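L-serine ammonia-lyase (Rhizomucor miehei CAU432, PDB 5C3U) binds pyridoxal-5'-phosphate and belongs to the family of pyridoxal-phosphate-dependent enzymes, with an alpha/beta fold built round two sheets. Local coordinates at residues 103-106 / 107-110; 128-131 / 132-136; 162-166 / 167-171; 241-244 / 245-248; 298-302 / 303-307. All coordinates share one frame; numbering follows the deposited sequence.

Interaction 1: residues 103-106 / 107-110; sequences ATNE and RICQ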
loop_
_atom_site.group_PDB
_atom_site.type_symbol
_atom_site.label_atom_id
_atom_site.label_comp_id
_atom_site.label_asym_id
_atom_site.label_seq_id
_atom_site.Cartn_x
_atom_site.Cartn_y
_atom_site.Cartn_z
ATOM N N ALA A 103 -15.505 -13.671 6.659
ATOM C CA ALA A 103 -15.933 -13.786 5.255
ATOM C C ALA A 103 -14.844 -13.552 4.184
ATOM O O ALA A 103 -15.150 -13.164 3.052
ATOM C CB ALA A 103 -17.123 -12.866 5.015
ATOM N N THR A 104 -13.587 -13.808 4.532
ATOM C CA THR A 104 -12.432 -13.517 3.670
ATOM C C THR A 104 -12.391 -14.295 2.334
ATOM O O THR A 104 -12.702 -15.487 2.283
ATOM C CB THR A 104 -11.115 -13.721 4.478
ATOM O OG1 THR A 104 -11.034 -12.706 5.490
ATOM C CG2 THR A 104 -9.856 -13.634 3.605
ATOM N N ASN A 105 -12.003 -13.576 1.278
ATOM C CA ASN A 105 -11.718 -14.108 -0.055
ATOM C C ASN A 105 -11.012 -15.460 0.043
ATOM O O ASN A 105 -10.016 -15.608 0.759
ATOM C CB ASN A 105 -10.863 -13.080 -0.818
ATOM C CG ASN A 105 -10.487 -13.532 -2.215
ATOM O OD1 ASN A 105 -9.404 -14.077 -2.426
ATOM N ND2 ASN A 105 -11.376 -13.301 -3.183
ATOM N N GLU A 106 -11.539 -16.453 -0.662
ATOM C CA GLU A 106 -11.099 -17.826 -0.443
ATOM C C GLU A 106 -9.677 -18.108 -0.914
ATOM O O GLU A 106 -8.985 -18.944 -0.328
ATOM C CB GLU A 106 -12.071 -18.817 -1.055
ATOM C CG GLU A 106 -12.156 -20.093 -0.250
ATOM C CD GLU A 106 -13.560 -20.644 -0.215
ATOM O OE1 GLU A 106 -13.769 -21.755 -0.761
ATOM O OE2 GLU A 106 -14.449 -19.958 0.346
ATOM N N ARG A 107 -9.239 -17.407 -1.950
ATOM C CA ARG A 107 -7.857 -17.557 -2.418
ATOM C C ARG A 107 -6.832 -16.974 -1.456
ATOM O O ARG A 107 -5.706 -17.459 -1.367
ATOM C CB ARG A 107 -7.682 -17.009 -3.828
ATOM C CG ARG A 107 -8.014 -18.074 -4.855
ATOM C CD ARG A 107 -8.110 -17.537 -6.271
ATOM N NE ARG A 107 -8.552 -18.615 -7.164
ATOM C CZ ARG A 107 -9.828 -18.905 -7.424
ATOM N NH1 ARG A 107 -10.811 -18.190 -6.882
ATOM N NH2 ARG A 107 -10.126 -19.912 -8.238
ATOM N N ILE A 108 -7.231 -15.932 -0.733
ATOM C CA ILE A 108 -6.407 -15.408 0.337
ATOM C C ILE A 108 -6.196 -16.510 1.380
ATOM O O ILE A 108 -5.053 -16.777 1.780
ATOM C CB ILE A 108 -7.029 -14.125 0.939
ATOM C CG1 ILE A 108 -7.048 -13.019 -0.125
ATOM C CG2 ILE A 108 -6.279 -13.688 2.197
ATOM C CD1 ILE A 108 -7.427 -11.641 0.388
ATOM N N CYS A 109 -7.293 -17.168 1.771
ATOM C CA CYS A 109 -7.280 -18.252 2.750
ATOM C C CYS A 109 -6.436 -19.424 2.275
ATOM O O CYS A 109 -5.626 -19.965 3.037
ATOM C CB CYS A 109 -8.699 -18.707 3.086
ATOM S SG CYS A 109 -9.662 -17.442 3.967
ATOM N N GLN A 110 -6.594 -19.783 1.002
ATOM C CA GLN A 110 -5.852 -20.918 0.449
ATOM C C GLN A 110 -4.351 -20.634 0.409
ATOM O O GLN A 110 -3.544 -21.520 0.686
ATOM C CB GLN A 110 -6.340 -21.275 -0.954
ATOM C CG GLN A 110 -5.626 -22.483 -1.554
ATOM C CD GLN A 110 -5.806 -23.745 -0.719
ATOM O OE1 GLN A 110 -6.874 -24.360 -0.719
ATOM N NE2 GLN A 110 -4.756 -24.138 -0.008
#
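The flat amide of Asn-105 meets the first turn of the helix through its oxygen: OD1 accepts a weak hydrogen bond from Ile-108 N at 3.3 Å, and the Ile-108 branch atom CG1 lies 3.5 Å from the same OD1. With CG anti to the backbone N (chi1 179°), the amide folds forward, toward the start of the helix. The Asn-105 peptide carbonyl adds a second grip. Its O accepts from Cys-109 N at 3.3 Å, a fairly straight bond (161° at the hydrogen) lying in the carbonyl plane, and more weakly from Ile-108 N. The Ile-108 N-H is thus shared between the side-chain and main-chain oxygens of one residue. The next regular helical bond runs from Gln-110 N to Glu-106 O at 2.9 Å.

Apolar contact comes from Thr-104, whose methyl CG2 reaches both Cys-109 SG and Ile-108 CG2, each at 3.8 Å. The side chains of Thr-104 and Ile-108 cross at about a right angle. Thr-104 OG1 is turned to another partner, bonding to Pro-101 O, which ties the approach loop back on itself. Further along, Arg-107 O receives Ser-111 OG.

The side chain of Ile-108 lies about 10 Å from the bound pyridoxal-5'-phosphate. Asn-105 is the N-cap of helix 106-114, its side chain taking up an N-H that has no preceding helical turn to bond to. The Thr-104 to Cys-109 contact, from the residue before the cap to the fourth after it, resembles a hydrophobic staple, here between a methyl and a sulfur.

Interaction 2: residues 128-131 / 132-136; sequences AAEV and HARKL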
loop_
_atom_site.group_PDB
_atom_site.type_symbol
_atom_site.label_atom_id
_atom_site.label_comp_id
_atom_site.label_asym_id
_atom_site.label_seq_id
_atom_site.Cartn_x
_atom_site.Cartn_y
_atom_site.Cartn_z
ATOM N N ALA A 128 -11.418 -5.937 13.476
ATOM C CA ALA A 128 -11.731 -6.956 14.468
ATOM C C ALA A 128 -10.733 -8.120 14.406
ATOM O O ALA A 128 -10.381 -8.675 15.439
ATOM C CB ALA A 128 -13.142 -7.470 14.297
ATOM N N ALA A 129 -10.306 -8.489 13.199
ATOM C CA ALA A 129 -9.267 -9.538 13.029
ATOM C C ALA A 129 -7.987 -9.135 13.749
ATOM O O ALA A 129 -7.383 -9.949 14.468
ATOM C CB ALA A 129 -8.990 -9.803 11.550
ATOM N N GLU A 130 -7.593 -7.871 13.574
ATOM C CA GLU A 130 -6.417 -7.332 14.236
ATOM C C GLU A 130 -6.550 -7.373 15.758
ATOM O O GLU A 130 -5.592 -7.714 16.450
ATOM C CB GLU A 130 -6.110 -5.901 13.776
ATOM C CG GLU A 130 -4.841 -5.332 14.409
ATOM C CD GLU A 130 -4.604 -3.864 14.110
ATOM O OE1 GLU A 130 -5.364 -3.264 13.312
ATOM O OE2 GLU A 130 -3.646 -3.307 14.690
ATOM N N VAL A 131 -7.723 -6.974 16.261
ATOM C CA VAL A 131 -7.965 -6.927 17.706
ATOM C C VAL A 131 -7.821 -8.327 18.284
ATOM O O VAL A 131 -7.137 -8.510 19.288
ATOM C CB VAL A 131 -9.324 -6.269 18.062
ATOM C CG1 VAL A 131 -9.779 -6.652 19.470
ATOM C CG2 VAL A 131 -9.227 -4.748 17.929
ATOM N N HIS A 132 -8.409 -9.308 17.608
ATOM C CA HIS A 132 -8.307 -10.700 18.004
ATOM C C HIS A 132 -6.897 -11.224 17.906
ATOM O O HIS A 132 -6.376 -11.804 18.866
ATOM C CB HIS A 132 -9.230 -11.554 17.163
ATOM C CG HIS A 132 -9.388 -12.956 17.680
ATOM N ND1 HIS A 132 -10.004 -13.232 18.850
ATOM C CD2 HIS A 132 -8.989 -14.174 17.147
ATOM C CE1 HIS A 132 -9.993 -14.562 19.054
ATOM N NE2 HIS A 132 -9.379 -15.139 18.009
ATOM N N ALA A 133 -6.249 -11.006 16.763
ATOM C CA ALA A 133 -4.845 -11.428 16.601
ATOM C C ALA A 133 -3.936 -10.905 17.707
ATOM O O ALA A 133 -3.073 -11.626 18.197
ATOM C CB ALA A 133 -4.300 -11.032 15.227
ATOM N N ARG A 134 -4.136 -9.655 18.121
ATOM C CA ARG A 134 -3.289 -9.082 19.155
ATOM C C ARG A 134 -3.337 -9.838 20.473
ATOM O O ARG A 134 -2.318 -9.916 21.169
ATOM C CB ARG A 134 -3.579 -7.600 19.364
ATOM C CG ARG A 134 -3.011 -6.745 18.243
ATOM C CD ARG A 134 -3.207 -5.255 18.504
ATOM N NE ARG A 134 -2.668 -4.470 17.390
ATOM C CZ ARG A 134 -1.386 -4.155 17.247
ATOM N NH1 ARG A 134 -0.982 -3.453 16.192
ATOM N NH2 ARG A 134 -0.502 -4.562 18.144
ATOM N N LYS A 135 -4.487 -10.430 20.779
ATOM C CA LYS A 135 -4.659 -11.232 22.002
ATOM C C LYS A 135 -4.051 -12.643 21.902
ATOM O O LYS A 135 -4.109 -13.405 22.868
ATOM C CB LYS A 135 -6.141 -11.389 22.373
ATOM C CG LYS A 135 -7.057 -10.214 22.097
ATOM C CD LYS A 135 -7.039 -9.165 23.187
ATOM C CE LYS A 135 -8.339 -8.368 23.171
ATOM N NZ LYS A 135 -8.135 -6.999 23.726
ATOM N N LEU A 136 -3.479 -12.996 20.749
ATOM C CA LEU A 136 -2.915 -14.341 20.554
ATOM C C LEU A 136 -1.407 -14.383 20.696
ATOM O O LEU A 136 -0.784 -15.437 20.515
ATOM C CB LEU A 136 -3.287 -14.883 19.171
ATOM C CG LEU A 136 -4.777 -14.949 18.844
ATOM C CD1 LEU A 136 -4.974 -15.688 17.526
ATOM C CD2 LEU A 136 -5.526 -15.648 19.972
HETATM O O HOH W 1 -6.218 -6.553 21.225
#
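From Ala-128 to Arg-134 the backbone carries successive alpha-helical bonds: His-132 N bonds to Ala-128 O at 3.0 Å, Ala-133 N to Ala-129 O at 2.8 Å, and Arg-134 N to Glu-130 O at 2.9 Å. Leu-136 N bonds to Ala-133 O.

One turn apart, Glu-130 and Arg-134 run side by side and point the same way, forming a side-on salt bridge between residues i and i+4 of the helix. Glu-130 is stretched out beyond CG, and Arg-134 is extended from CG to NE, which brings a single carboxylate oxygen against the flank of the guanidinium. OE2 of Glu-130 accepts from both Arg-134 NE and Arg-134 NH1, each at 3.1 Å. It sits in the guanidinium plane, at the edge, whereas the carboxylate plane is turned 46° from it. NH1 meets OE2 nearly along its C-O bond, and NE comes from the anti side, tilted 22° out of the carboxylate plane. A water donates to Val-131 O at 2.9 Å and accepts a weak bond from Lys-135 NZ, while Lys-135 CG passes close to the same carbonyl.

Ala-129 and Ala-133 face Val-99 of strand 95-100, and the ring of His-132 stacks with Tyr-122. Glu-130 and Arg-134 both touch Tyr-143. Two N-H groups on one oxygen restrain rotation of the guanidinium, and the paired charges probably keep each other ionised.

Interaction 3: residues 162-166 / 167-171; sequences ELKTQ and LNDNP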
loop_
_atom_site.group_PDB
_atom_site.type_symbol
_atom_site.label_atom_id
_atom_site.label_comp_id
_atom_site.label_asym_id
_atom_site.label_seq_id
_atom_site.Cartn_x
_atom_site.Cartn_y
_atom_site.Cartn_z
ATOM N N GLU A 162 15.198 2.281 -6.054
ATOM C CA GLU A 162 14.883 1.713 -7.363
ATOM C C GLU A 162 14.442 2.779 -8.370
ATOM O O GLU A 162 14.944 2.819 -9.501
ATOM C CB GLU A 162 13.812 0.624 -7.242
ATOM C CG GLU A 162 14.340 -0.733 -6.806
ATOM C CD GLU A 162 13.239 -1.751 -6.528
ATOM O OE1 GLU A 162 13.371 -2.510 -5.530
ATOM O OE2 GLU A 162 12.245 -1.809 -7.305
ATOM N N LEU A 163 13.509 3.639 -7.953
ATOM C CA LEU A 163 12.963 4.682 -8.820
ATOM C C LEU A 163 14.041 5.615 -9.364
ATOM O O LEU A 163 13.998 5.988 -10.544
ATOM C CB LEU A 163 11.908 5.508 -8.091
ATOM C CG LEU A 163 10.510 4.928 -7.887
ATOM C CD1 LEU A 163 9.631 6.050 -7.322
ATOM C CD2 LEU A 163 9.931 4.394 -9.189
ATOM N N LYS A 164 14.987 5.981 -8.496
ATOM C CA LYS A 164 16.109 6.848 -8.841
ATOM C C LYS A 164 16.920 6.274 -9.995
ATOM O O LYS A 164 17.266 6.999 -10.937
ATOM C CB LYS A 164 17.011 7.066 -7.623
ATOM C CG LYS A 164 18.208 7.964 -7.890
ATOM C CD LYS A 164 18.855 8.441 -6.605
ATOM C CE LYS A 164 19.504 9.792 -6.847
ATOM N NZ LYS A 164 20.248 10.307 -5.671
ATOM N N THR A 165 17.218 4.981 -9.915
ATOM C CA THR A 165 17.938 4.293 -10.976
ATOM C C THR A 165 17.095 4.238 -12.248
ATOM O O THR A 165 17.549 4.641 -13.327
ATOM C CB THR A 165 18.346 2.874 -10.538
ATOM O OG1 THR A 165 19.231 2.974 -9.422
ATOM C CG2 THR A 165 19.061 2.149 -11.656
ATOM N N GLN A 166 15.862 3.758 -12.112
ATOM C CA GLN A 166 14.983 3.573 -13.259
ATOM C C GLN A 166 14.668 4.870 -13.988
ATOM O O GLN A 166 14.444 4.854 -15.197
ATOM C CB GLN A 166 13.700 2.859 -12.836
ATOM C CG GLN A 166 13.965 1.433 -12.394
ATOM C CD GLN A 166 12.738 0.759 -11.810
ATOM O OE1 GLN A 166 12.013 1.345 -11.004
ATOM N NE2 GLN A 166 12.526 -0.492 -12.183
ATOM N N LEU A 167 14.665 5.992 -13.273
ATOM C CA LEU A 167 14.399 7.283 -13.908
ATOM C C LEU A 167 15.680 8.049 -14.244
ATOM O O LEU A 167 15.632 9.257 -14.516
ATOM C CB LEU A 167 13.507 8.154 -13.023
ATOM C CG LEU A 167 12.059 7.690 -12.840
ATOM C CD1 LEU A 167 11.410 8.537 -11.757
ATOM C CD2 LEU A 167 11.297 7.785 -14.158
ATOM N N ASN A 168 16.814 7.347 -14.198
ATOM C CA ASN A 168 18.111 7.919 -14.594
ATOM C C ASN A 168 18.462 9.174 -13.802
ATOM O O ASN A 168 18.973 10.146 -14.353
ATOM C CB ASN A 168 18.125 8.217 -16.102
ATOM C CG ASN A 168 17.780 7.000 -16.946
ATOM O OD1 ASN A 168 18.485 5.997 -16.922
ATOM N ND2 ASN A 168 16.689 7.091 -17.707
ATOM N N ASP A 169 18.174 9.139 -12.501
ATOM C CA ASP A 169 18.421 10.262 -11.587
ATOM C C ASP A 169 17.674 11.570 -11.926
ATOM O O ASP A 169 17.986 12.621 -11.371
ATOM C CB ASP A 169 19.936 10.491 -11.419
ATOM C CG ASP A 169 20.282 11.348 -10.204
ATOM O OD1 ASP A 169 19.407 11.552 -9.326
ATOM O OD2 ASP A 169 21.439 11.826 -10.130
ATOM N N ASN A 170 16.675 11.497 -12.805
ATOM C CA ASN A 170 15.799 12.643 -13.075
ATOM C C ASN A 170 14.633 12.638 -12.098
ATOM O O ASN A 170 13.768 11.772 -12.202
ATOM C CB ASN A 170 15.216 12.601 -14.496
ATOM C CG ASN A 170 16.273 12.692 -15.578
ATOM O OD1 ASN A 170 16.376 11.809 -16.432
ATOM N ND2 ASN A 170 17.054 13.763 -15.558
ATOM N N PRO A 171 14.593 13.605 -11.165
ATOM C CA PRO A 171 13.464 13.705 -10.234
ATOM C C PRO A 171 12.135 13.907 -10.962
ATOM O O PRO A 171 12.040 14.776 -11.846
ATOM C CB PRO A 171 13.807 14.947 -9.389
ATOM C CG PRO A 171 14.808 15.710 -10.207
ATOM C CD PRO A 171 15.599 14.654 -10.917
#
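Asp-169 N donates to Lys-164 O at 2.8 Å, a fairly straight bond (161°) that reaches from beyond the end of the helix to a carbonyl five residues back. Inside it, Asn-168 N bonds to Thr-165 O at 2.9 Å, coming from above the carbonyl plane. Leu-167 N keeps the ordinary helical bond to Leu-163 O. Together the first two bonds form a Schellman motif in which Asn-168, with positive phi (57°), is the C-prime residue. Leu-167 to Asn-170 continue as a type I' turn, closed by Asn-170 N on Leu-167 O.

The chain reversal sets Lys-164 and Asp-169 side by side, pointing the same way. The extended Lys-164 chain carries NZ past the carboxylate, and CE, at 3.0 Å, comes nearest to Asp-169 OD1. The salt bridge from NZ to OD1 is long, at 4.0 Å. NZ is hydrogen-bonded to Ala-195 O, and OD1 receives a weak bond from Trp-197 NE1.

Leu-167 is buried, its CG 3.5 Å from Leu-163 O, and its side chain packs with that of Leu-163 on Leu-24 and Val-308; Leu-167 also reaches Phe-39. Gln-166 OE1 accepts from Lys-41 NZ of strand 37-42, and its NE2 donates to Thr-22 O.

The helix is therefore ended mainly by main-chain bonds, which satisfy the terminal carbonyls of Lys-164 and Thr-165. The charged pair adds a loose attraction at most: each of its members has another polar partner, and the Lys-164 to Asp-169 approach is chiefly carbon against oxygen.

Interaction 4: residues 241-244 / 245-248; sequences SSKS and LELS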
loop_
_atom_site.group_PDB
_atom_site.type_symbol
_atom_site.label_atom_id
_atom_site.label_comp_id
_atom_site.label_asym_id
_atom_site.label_seq_id
_atom_site.Cartn_x
_atom_site.Cartn_y
_atom_site.Cartn_z
ATOM N N SER A 241 -0.112 7.071 11.138
ATOM C CA SER A 241 1.044 7.053 12.043
ATOM C C SER A 241 1.468 8.470 12.393
ATOM O O SER A 241 1.438 9.360 11.541
ATOM C CB SER A 241 2.218 6.327 11.415
ATOM O OG SER A 241 2.763 7.089 10.373
ATOM N N SER A 242 1.882 8.674 13.643
ATOM C CA SER A 242 2.391 9.996 14.074
ATOM C C SER A 242 3.589 10.469 13.227
ATOM O O SER A 242 3.799 11.674 13.037
ATOM C CB SER A 242 2.775 9.949 15.551
ATOM O OG SER A 242 3.881 9.091 15.701
ATOM N N LYS A 243 4.376 9.514 12.725
ATOM C CA LYS A 243 5.498 9.838 11.845
ATOM C C LYS A 243 5.026 10.488 10.547
ATOM O O LYS A 243 5.716 11.347 10.019
ATOM C CB LYS A 243 6.332 8.578 11.552
ATOM C CG LYS A 243 7.512 8.756 10.588
ATOM C CD LYS A 243 8.547 9.775 11.058
ATOM C CE LYS A 243 9.311 9.322 12.284
ATOM N NZ LYS A 243 10.652 9.977 12.333
ATOM N N SER A 244 3.853 10.083 10.044
ATOM C CA SER A 244 3.337 10.599 8.767
ATOM C C SER A 244 3.070 12.100 8.853
ATOM O O SER A 244 3.443 12.860 7.955
ATOM C CB SER A 244 2.045 9.877 8.359
ATOM O OG SER A 244 2.322 8.510 8.107
ATOM N N LEU A 245 2.416 12.489 9.935
ATOM C CA LEU A 245 2.095 13.895 10.213
ATOM C C LEU A 245 3.362 14.727 10.385
ATOM O O LEU A 245 3.468 15.846 9.862
ATOM C CB LEU A 245 1.201 13.969 11.456
ATOM C CG LEU A 245 0.472 15.292 11.773
ATOM C CD1 LEU A 245 -0.487 15.677 10.656
ATOM C CD2 LEU A 245 -0.283 15.191 13.091
ATOM N N GLU A 246 4.326 14.174 11.117
ATOM C CA GLU A 246 5.627 14.801 11.328
ATOM C C GLU A 246 6.377 15.040 10.010
ATOM O O GLU A 246 6.854 16.150 9.753
ATOM C CB GLU A 246 6.450 13.940 12.306
ATOM C CG GLU A 246 7.940 14.231 12.379
ATOM C CD GLU A 246 8.624 13.513 13.537
ATOM O OE1 GLU A 246 8.236 12.365 13.866
ATOM O OE2 GLU A 246 9.560 14.102 14.121
ATOM N N LEU A 247 6.472 14.008 9.168
ATOM C CA LEU A 247 7.136 14.143 7.864
ATOM C C LEU A 247 6.388 15.102 6.935
ATOM O O LEU A 247 6.998 15.768 6.099
ATOM C CB LEU A 247 7.298 12.770 7.178
ATOM C CG LEU A 247 8.242 11.781 7.861
ATOM C CD1 LEU A 247 8.066 10.372 7.304
ATOM C CD2 LEU A 247 9.698 12.210 7.753
ATOM N N SER A 248 5.072 15.181 7.090
ATOM C CA SER A 248 4.253 16.042 6.235
ATOM C C SER A 248 4.566 17.528 6.454
ATOM O O SER A 248 4.320 18.341 5.570
ATOM C CB SER A 248 2.753 15.756 6.414
ATOM O OG SER A 248 2.189 16.437 7.529
HETATM O O HOH W 2 6.593 10.457 15.385
#
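Lys-243 reaches forward along the helix to Leu-247 and Glu-246: CG is anti to the backbone N (chi1 177°), and the chain then bends twice, at chi2 (60°) and chi3 (68°). The bends lay its methylenes slantwise over Leu-247, with CG 3.7 Å from Leu-247 CD1 and CD 3.8 Å from Leu-247 CG. Beyond them NZ lies 3.7 Å from Glu-246 OE1, a long salt bridge, and CE is about as near to the same oxygen. Glu-246 is extended, and its OE1 also receives a water proton at 2.9 Å; that water bonds to Ser-242 OG too.

Main-chain bonds hold the turns in step: Glu-246 N to Ser-242 O, Leu-247 N to Lys-243 O at 2.9 Å, and Ser-248 N to Ser-244 O. Ser-248 OG turns back to Leu-245 O at 2.7 Å. At the start of the helix, N-cap Ser-241 donates through OG to Ser-244 OG, also at 2.7 Å.

The amide of Asn-186 bonds to both hydroxyls of that serine pair, OD1 with Ser-244 OG and ND2 with Ser-241 OG, and the side chain of Ser-244 lies about 7 Å from the bound pyridoxal-5'-phosphate. Lys-243 and Leu-247 cover helix 183-194 at Met-190 and Ile-189 respectively, while Ser-244 and Ser-248 face Phe-213 of helix 212-219, and helix 242-250 thus packs on both helices through neighbouring stripes of its surface.

Interaction 5: residues 298-302 / 303-307; sequences LPSLS and PAKDV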
loop_
_atom_site.group_PDB
_atom_site.type_symbol
_atom_site.label_atom_id
_atom_site.label_comp_id
_atom_site.label_asym_id
_atom_site.label_seq_id
_atom_site.Cartn_x
_atom_site.Cartn_y
_atom_site.Cartn_z
ATOM N N LEU A 298 -1.383 19.649 -10.193
ATOM C CA LEU A 298 -0.106 20.166 -10.685
ATOM C C LEU A 298 -0.301 20.802 -12.061
ATOM O O LEU A 298 -0.136 20.135 -13.086
ATOM C CB LEU A 298 0.940 19.048 -10.752
ATOM C CG LEU A 298 1.262 18.249 -9.483
ATOM C CD1 LEU A 298 2.072 17.027 -9.859
ATOM C CD2 LEU A 298 2.013 19.084 -8.456
ATOM N N PRO A 299 -0.658 22.102 -12.096
ATOM C CA PRO A 299 -0.997 22.717 -13.389
ATOM C C PRO A 299 0.191 22.880 -14.350
ATOM O O PRO A 299 -0.022 23.107 -15.542
ATOM C CB PRO A 299 -1.581 24.083 -12.991
ATOM C CG PRO A 299 -1.961 23.938 -11.552
ATOM C CD PRO A 299 -0.910 23.028 -10.977
ATOM N N SER A 300 1.415 22.743 -13.836
ATOM C CA SER A 300 2.637 22.908 -14.630
ATOM C C SER A 300 3.011 21.706 -15.495
ATOM O O SER A 300 3.931 21.802 -16.315
ATOM C CB SER A 300 3.833 23.228 -13.726
ATOM O OG SER A 300 3.682 24.483 -13.091
ATOM N N LEU A 301 2.332 20.574 -15.307
ATOM C CA LEU A 301 2.683 19.352 -16.042
ATOM C C LEU A 301 2.793 19.593 -17.551
ATOM O O LEU A 301 1.975 20.311 -18.139
ATOM C CB LEU A 301 1.693 18.224 -15.753
ATOM C CG LEU A 301 1.727 17.584 -14.358
ATOM C CD1 LEU A 301 0.692 16.465 -14.285
ATOM C CD2 LEU A 301 3.117 17.064 -13.997
ATOM N N SER A 302 3.825 19.006 -18.152
ATOM C CA SER A 302 4.077 19.118 -19.589
ATOM C C SER A 302 4.726 17.819 -20.093
ATOM O O SER A 302 5.164 17.007 -19.280
ATOM C CB SER A 302 4.979 20.321 -19.863
ATOM O OG SER A 302 6.336 20.007 -19.605
ATOM N N PRO A 303 4.790 17.612 -21.431
ATOM C CA PRO A 303 5.411 16.390 -21.964
ATOM C C PRO A 303 6.896 16.275 -21.624
ATOM O O PRO A 303 7.495 15.230 -21.846
ATOM C CB PRO A 303 5.216 16.533 -23.483
ATOM C CG PRO A 303 4.013 17.400 -23.622
ATOM C CD PRO A 303 4.165 18.405 -22.510
ATOM N N ALA A 304 7.467 17.338 -21.067
ATOM C CA ALA A 304 8.851 17.337 -20.590
ATOM C C ALA A 304 8.964 16.831 -19.146
ATOM O O ALA A 304 10.066 16.735 -18.599
ATOM C CB ALA A 304 9.433 18.740 -20.695
ATOM N N LYS A 305 7.830 16.510 -18.529
ATOM C CA LYS A 305 7.820 16.128 -17.113
ATOM C C LYS A 305 7.295 14.715 -16.892
ATOM O O LYS A 305 6.581 14.173 -17.741
ATOM C CB LYS A 305 7.034 17.146 -16.290
ATOM C CG LYS A 305 7.763 18.476 -16.160
ATOM C CD LYS A 305 6.895 19.543 -15.528
ATOM C CE LYS A 305 7.717 20.784 -15.216
ATOM N NZ LYS A 305 6.844 21.952 -14.902
ATOM N N ASP A 306 7.674 14.131 -15.753
ATOM C CA ASP A 306 7.368 12.737 -15.419
ATOM C C ASP A 306 6.499 12.670 -14.158
ATOM O O ASP A 306 6.747 13.406 -13.197
ATOM C CB ASP A 306 8.668 11.964 -15.152
ATOM C CG ASP A 306 9.573 11.832 -16.392
ATOM O OD1 ASP A 306 10.795 11.622 -16.211
ATOM O OD2 ASP A 306 9.085 11.915 -17.540
ATOM N N VAL A 307 5.468 11.820 -14.183
ATOM C CA VAL A 307 4.739 11.489 -12.956
ATOM C C VAL A 307 4.827 9.986 -12.743
ATOM O O VAL A 307 4.742 9.201 -13.694
ATOM C CB VAL A 307 3.272 11.995 -12.942
ATOM C CG1 VAL A 307 2.434 11.330 -14.022
ATOM C CG2 VAL A 307 2.639 11.779 -11.570
#
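Hydrogen bonds centre on Ser-302 and Lys-305. Ser-302 O accepts from Lys-305 N at 2.8 Å, the closing bond of a type I turn, with the donor well above the carbonyl plane. Ser-302 OG, held between the backbone N and the carbonyl carbon (chi1 80°), accepts from Ala-304 N at 3.2 Å, which makes an ST turn inside the same bend. Lys-305 runs out fully extended, and its NZ donates to Ser-300 O at 3.2 Å, again from above the carbonyl plane (61°). Leu-301 O accepts from Arg-295 NH1.

A second type I turn, Leu-298 to Leu-301, follows helix 293-297, so two turns in succession carry the chain from that helix into strand 306-311. This strand lies between strands 37-42 and 174-178 in the larger sheet. Lys-305 and Val-307 already bond through their backbones to Asn-37, and Asp-306 to Ala-173.

Carbon contacts are few. Ser-302 CB presses tightly on the Pro-303 ring at CD, 3.4 Å away, and Lys-305 CD passes 4.2 Å from Leu-301 CA. Leu-301 is buried against Cys-36 and Ala-173.

In the fold
All five contacts are local, and they differ in which part of an element they hold. Interactions 1 and 4 each include an N-cap, but a side-chain amide bonds the helix in the first and a serine pair bridges to another helix in the second. Interaction 4 comes closest to pyridoxal-5'-phosphate, at about 7 Å from the Ser-244 side chain; interactions 1 and 2 are each about 10 Å from it. Interaction 3 ends a helix with main-chain bonds, and interaction 2 pairs charges on a helix packed against the smaller sheet. Interaction 5 is a surface contact of turns; the other four are partly buried. Interaction 5 runs into strand 306-311 of the larger sheet, and interaction 3 packs Leu-163 and Leu-167 on Val-308 of that strand.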